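Local coordinates for protein 4-alpha-glucanotransferase (Corynebacterium glutamicum, PDB 5B68) that is an amylomaltase, also called disproportionating enzyme, with a beta-sandwich domain toward its N-terminus and a TIM-barrel domain of the 4-alpha-glucanotransferase family, at residues A[544-558]-A[635-649]. Residues are numbered along the deposited sequence; the frame is centred on the assembly and turned at random.
With SO4 (sulfate ion), chain I.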
# COMPACT_ATOMS: atom_id res chain seq x y z
N ARG A 544 24.83 -11.42 -1.49
CA ARG A 544 24.17 -12.48 -2.20
C ARG A 544 24.70 -12.68 -3.64
O ARG A 544 24.82 -11.72 -4.40
CB ARG A 544 22.66 -12.18 -2.28
CG ARG A 544 21.83 -13.36 -2.77
CD ARG A 544 20.34 -12.99 -2.81
NE ARG A 544 19.83 -12.85 -1.42
CZ ARG A 544 19.34 -13.85 -0.70
NH1 ARG A 544 18.94 -13.58 0.56
NH2 ARG A 544 19.20 -15.07 -1.17
N ARG A 545 24.94 -13.92 -4.02
CA ARG A 545 25.43 -14.18 -5.39
C ARG A 545 24.26 -14.08 -6.39
O ARG A 545 23.06 -14.31 -6.06
CB ARG A 545 26.05 -15.58 -5.52
CG ARG A 545 27.27 -15.85 -4.59
CD ARG A 545 27.68 -17.31 -4.74
NE ARG A 545 28.38 -17.54 -6.01
CZ ARG A 545 29.68 -17.23 -6.20
NH1 ARG A 545 30.24 -17.48 -7.38
NH2 ARG A 545 30.41 -16.66 -5.21
N GLN A 546 24.61 -13.84 -7.64
CA GLN A 546 23.58 -13.70 -8.66
C GLN A 546 22.58 -14.83 -8.64
O GLN A 546 21.33 -14.61 -8.71
CB GLN A 546 24.19 -13.59 -10.05
CG GLN A 546 23.19 -13.32 -11.15
CD GLN A 546 23.93 -13.02 -12.42
OE1 GLN A 546 24.53 -13.92 -13.02
NE2 GLN A 546 23.91 -11.77 -12.82
N GLU A 547 23.11 -16.06 -8.63
CA GLU A 547 22.29 -17.23 -8.71
C GLU A 547 21.46 -17.50 -7.43
O GLU A 547 20.55 -18.29 -7.46
CB GLU A 547 23.11 -18.47 -9.04
CG GLU A 547 24.16 -18.88 -7.99
CD GLU A 547 25.51 -18.20 -8.16
OE1 GLU A 547 26.48 -18.77 -7.60
OE2 GLU A 547 25.59 -17.09 -8.76
N GLU A 548 21.73 -16.79 -6.38
CA GLU A 548 20.98 -16.98 -5.12
C GLU A 548 19.80 -16.03 -4.96
O GLU A 548 19.18 -16.05 -3.91
CB GLU A 548 21.92 -16.77 -3.91
CG GLU A 548 22.98 -17.85 -3.78
CD GLU A 548 24.10 -17.54 -2.80
OE1 GLU A 548 24.33 -16.40 -2.37
OE2 GLU A 548 24.82 -18.51 -2.48
N TYR A 549 19.56 -15.15 -5.94
CA TYR A 549 18.43 -14.24 -5.89
C TYR A 549 17.19 -15.12 -6.12
O TYR A 549 17.16 -16.02 -7.01
CB TYR A 549 18.59 -13.03 -6.86
CG TYR A 549 19.37 -11.87 -6.33
CD1 TYR A 549 20.76 -11.94 -6.18
CD2 TYR A 549 18.75 -10.74 -5.86
CE1 TYR A 549 21.44 -10.91 -5.65
CE2 TYR A 549 19.44 -9.69 -5.36
CZ TYR A 549 20.80 -9.78 -5.23
OH TYR A 549 21.49 -8.75 -4.67
N ARG A 550 16.18 -14.90 -5.26
CA ARG A 550 14.91 -15.62 -5.28
C ARG A 550 14.21 -15.36 -6.61
O ARG A 550 14.08 -14.20 -7.03
CB ARG A 550 13.95 -15.04 -4.22
CG ARG A 550 13.88 -15.71 -2.89
CD ARG A 550 12.67 -15.12 -2.13
NE ARG A 550 11.41 -15.75 -2.60
CZ ARG A 550 10.17 -15.29 -2.35
NH1 ARG A 550 9.96 -14.16 -1.66
NH2 ARG A 550 9.13 -15.97 -2.81
N PRO A 551 13.70 -16.38 -7.25
CA PRO A 551 12.95 -16.18 -8.45
C PRO A 551 11.60 -15.46 -8.26
O PRO A 551 11.25 -14.63 -9.08
CB PRO A 551 12.70 -17.58 -8.97
CG PRO A 551 13.83 -18.35 -8.38
CD PRO A 551 13.97 -17.80 -7.02
N LEU A 552 10.86 -15.82 -7.23
CA LEU A 552 9.51 -15.24 -7.08
C LEU A 552 9.66 -13.93 -6.32
O LEU A 552 9.34 -13.85 -5.15
CB LEU A 552 8.53 -16.20 -6.43
CG LEU A 552 7.07 -15.77 -6.48
CD1 LEU A 552 6.53 -15.75 -7.89
CD2 LEU A 552 6.26 -16.70 -5.52
N ALA A 553 10.15 -12.94 -7.02
CA ALA A 553 10.54 -11.66 -6.44
C ALA A 553 10.63 -10.54 -7.48
O ALA A 553 10.88 -10.79 -8.64
CB ALA A 553 11.88 -11.76 -5.72
N LEU A 554 10.44 -9.33 -6.98
CA LEU A 554 10.89 -8.13 -7.61
C LEU A 554 12.29 -7.76 -7.06
O LEU A 554 12.46 -7.51 -5.85
CB LEU A 554 9.96 -6.96 -7.29
CG LEU A 554 10.41 -5.59 -7.87
CD1 LEU A 554 10.14 -5.66 -9.34
CD2 LEU A 554 9.60 -4.53 -7.20
N THR A 555 13.27 -7.70 -7.95
CA THR A 555 14.64 -7.32 -7.56
C THR A 555 15.03 -5.93 -8.09
O THR A 555 14.84 -5.62 -9.29
CB THR A 555 15.63 -8.41 -8.02
OG1 THR A 555 15.30 -9.62 -7.34
CG2 THR A 555 17.05 -8.03 -7.61
N THR A 556 15.52 -5.07 -7.21
CA THR A 556 15.95 -3.74 -7.59
C THR A 556 17.35 -3.52 -7.04
O THR A 556 17.79 -4.28 -6.12
CB THR A 556 15.09 -2.60 -6.96
OG1 THR A 556 14.94 -2.83 -5.53
CG2 THR A 556 13.83 -2.59 -7.59
N VAL A 557 17.99 -2.48 -7.54
CA VAL A 557 19.27 -2.04 -6.97
C VAL A 557 18.96 -1.23 -5.74
O VAL A 557 19.61 -1.34 -4.72
CB VAL A 557 20.07 -1.17 -7.94
CG1 VAL A 557 21.32 -0.61 -7.26
CG2 VAL A 557 20.37 -1.93 -9.23
N THR A 558 17.96 -0.36 -5.86
CA THR A 558 17.68 0.63 -4.84
C THR A 558 16.16 0.89 -4.70
O THR A 558 15.40 0.17 -5.27
CB THR A 558 18.46 1.91 -5.09
OG1 THR A 558 18.43 2.73 -3.91
CG2 THR A 558 17.93 2.67 -6.29
N HIS A 635 23.34 -2.87 -12.82
CA HIS A 635 22.10 -3.14 -13.50
C HIS A 635 22.13 -4.44 -14.28
O HIS A 635 21.17 -5.20 -14.30
CB HIS A 635 21.68 -1.95 -14.34
CG HIS A 635 21.18 -0.80 -13.52
ND1 HIS A 635 19.84 -0.64 -13.21
CD2 HIS A 635 21.84 0.15 -12.84
CE1 HIS A 635 19.70 0.40 -12.42
NE2 HIS A 635 20.89 0.92 -12.20
N THR A 636 23.26 -4.71 -14.92
CA THR A 636 23.46 -5.99 -15.57
C THR A 636 23.37 -7.17 -14.59
O THR A 636 22.77 -8.27 -14.93
CB THR A 636 24.85 -6.00 -16.32
OG1 THR A 636 24.82 -5.01 -17.37
CG2 THR A 636 25.06 -7.30 -16.94
N PHE A 637 24.03 -7.01 -13.46
CA PHE A 637 24.05 -8.02 -12.39
C PHE A 637 22.59 -8.38 -11.97
O PHE A 637 22.21 -9.50 -12.00
CB PHE A 637 24.82 -7.48 -11.21
CG PHE A 637 24.84 -8.40 -10.03
CD1 PHE A 637 25.57 -9.56 -10.04
CD2 PHE A 637 24.08 -8.12 -8.88
CE1 PHE A 637 25.59 -10.45 -8.97
CE2 PHE A 637 24.10 -9.02 -7.81
CZ PHE A 637 24.87 -10.17 -7.84
N VAL A 638 21.79 -7.34 -11.76
CA VAL A 638 20.35 -7.52 -11.40
C VAL A 638 19.56 -8.12 -12.55
O VAL A 638 18.81 -9.08 -12.33
CB VAL A 638 19.79 -6.18 -10.95
CG1 VAL A 638 18.27 -6.13 -11.04
CG2 VAL A 638 20.27 -5.89 -9.54
N ALA A 639 19.81 -7.64 -13.77
CA ALA A 639 19.04 -8.10 -14.95
C ALA A 639 19.19 -9.61 -15.19
O ALA A 639 18.27 -10.27 -15.68
CB ALA A 639 19.44 -7.30 -16.23
N LYS A 640 20.39 -10.14 -14.87
CA LYS A 640 20.68 -11.57 -15.13
C LYS A 640 20.49 -12.45 -13.93
O LYS A 640 20.82 -13.66 -13.98
CB LYS A 640 22.07 -11.76 -15.78
CG LYS A 640 22.29 -11.07 -17.16
CD LYS A 640 21.14 -11.25 -18.14
CE LYS A 640 21.52 -10.83 -19.55
NZ LYS A 640 20.44 -10.01 -20.16
N THR A 641 19.83 -11.93 -12.88
CA THR A 641 19.35 -12.80 -11.81
C THR A 641 18.15 -13.63 -12.29
O THR A 641 17.54 -13.28 -13.28
CB THR A 641 18.88 -12.03 -10.57
OG1 THR A 641 17.74 -11.18 -10.90
CG2 THR A 641 19.96 -11.24 -9.96
N PRO A 642 17.81 -14.71 -11.59
CA PRO A 642 16.60 -15.41 -12.00
C PRO A 642 15.28 -14.77 -11.54
O PRO A 642 14.24 -15.36 -11.75
CB PRO A 642 16.69 -16.77 -11.28
CG PRO A 642 17.71 -16.60 -10.25
CD PRO A 642 18.58 -15.45 -10.57
N SER A 643 15.33 -13.59 -10.94
CA SER A 643 14.13 -12.89 -10.51
C SER A 643 13.10 -12.70 -11.59
O SER A 643 13.42 -12.22 -12.68
CB SER A 643 14.50 -11.54 -9.94
OG SER A 643 15.22 -11.68 -8.71
N ALA A 644 11.83 -13.05 -11.29
CA ALA A 644 10.72 -12.87 -12.21
C ALA A 644 10.63 -11.42 -12.71
O ALA A 644 10.38 -11.19 -13.89
CB ALA A 644 9.44 -13.25 -11.54
N LEU A 645 10.83 -10.47 -11.83
CA LEU A 645 10.78 -9.10 -12.20
C LEU A 645 11.95 -8.32 -11.62
O LEU A 645 12.34 -8.52 -10.46
CB LEU A 645 9.49 -8.44 -11.75
CG LEU A 645 8.21 -8.99 -12.35
CD1 LEU A 645 7.02 -8.34 -11.60
CD2 LEU A 645 8.06 -8.75 -13.84
N THR A 646 12.48 -7.39 -12.41
CA THR A 646 13.54 -6.46 -11.95
C THR A 646 13.07 -5.04 -12.17
O THR A 646 12.27 -4.81 -13.04
CB THR A 646 14.86 -6.68 -12.70
OG1 THR A 646 14.58 -6.62 -14.09
CG2 THR A 646 15.40 -7.98 -12.36
N CYS A 647 13.61 -4.09 -11.44
CA CYS A 647 13.12 -2.74 -11.51
C CYS A 647 14.29 -1.82 -11.50
O CYS A 647 15.18 -1.98 -10.64
CB CYS A 647 12.18 -2.39 -10.31
SG CYS A 647 11.35 -0.81 -10.65
N VAL A 648 14.33 -0.95 -12.52
CA VAL A 648 15.33 0.09 -12.68
C VAL A 648 14.65 1.31 -12.11
O VAL A 648 13.57 1.65 -12.56
CB VAL A 648 15.66 0.36 -14.18
CG1 VAL A 648 16.66 1.50 -14.35
CG2 VAL A 648 16.08 -0.91 -14.86
N CYS A 649 15.28 1.95 -11.15
CA CYS A 649 14.80 3.24 -10.68
C CYS A 649 15.16 4.36 -11.65
O CYS A 649 16.31 4.50 -12.08
CB CYS A 649 15.28 3.54 -9.28
SG CYS A 649 14.66 2.38 -7.99
S SO4 I . 17.13 -16.82 1.40
O1 SO4 I . 16.49 -17.07 0.07
O2 SO4 I . 17.30 -18.11 2.15
O3 SO4 I . 18.46 -16.19 1.28
O4 SO4 I . 16.25 -15.85 2.09
O HOH W 1 16.70 -0.31 -8.93
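T555 lies beside T646, T555 N donating to L645 O at 2.8 Å and T555 O accepting from C647 N at 2.9 Å, a parallel bridge between strands 553-556 and 645-649. L645 N reaches A553 O, and A644 N donates to P551 O in its carbonyl plane, so pairing begins before the strands do. The axes of the short strand segments come within 4.5 Å, 30° from parallel. From the face that T555 shares with T646, the T555 hydroxyl meets that of S643, OG1 to OG a very short 2.5 Å; either may donate. T555 chi1 of -63° sets OG1 beside the backbone N and methyl CG2 anti to it, approaching V638 CG1. V557 CG2 sits over one face of the H635 ring, a CH-pi contact 4.1 Å from the centroid. A water bridges V557 N and C647 O where direct pairing ends. At the other end, extended Q546 sends NE2 to a lone pair of F637 O, 3.0 Å away with an N-H...O angle of 156°. The Y549 and F637 rings cross nearly perpendicularly but obliquely placed, Y549 CE1 to F637 CE2 3.9 Å, while T641 CG2 packs near Y549 CG. T641 OG1 is positioned by donating to V638 O. Strands 528-531 and 177-182 flank the pair, and helix 627-639 is the last in the beta-alpha-beta crossover from 553-556 to 645-649, as in a TIM barrel.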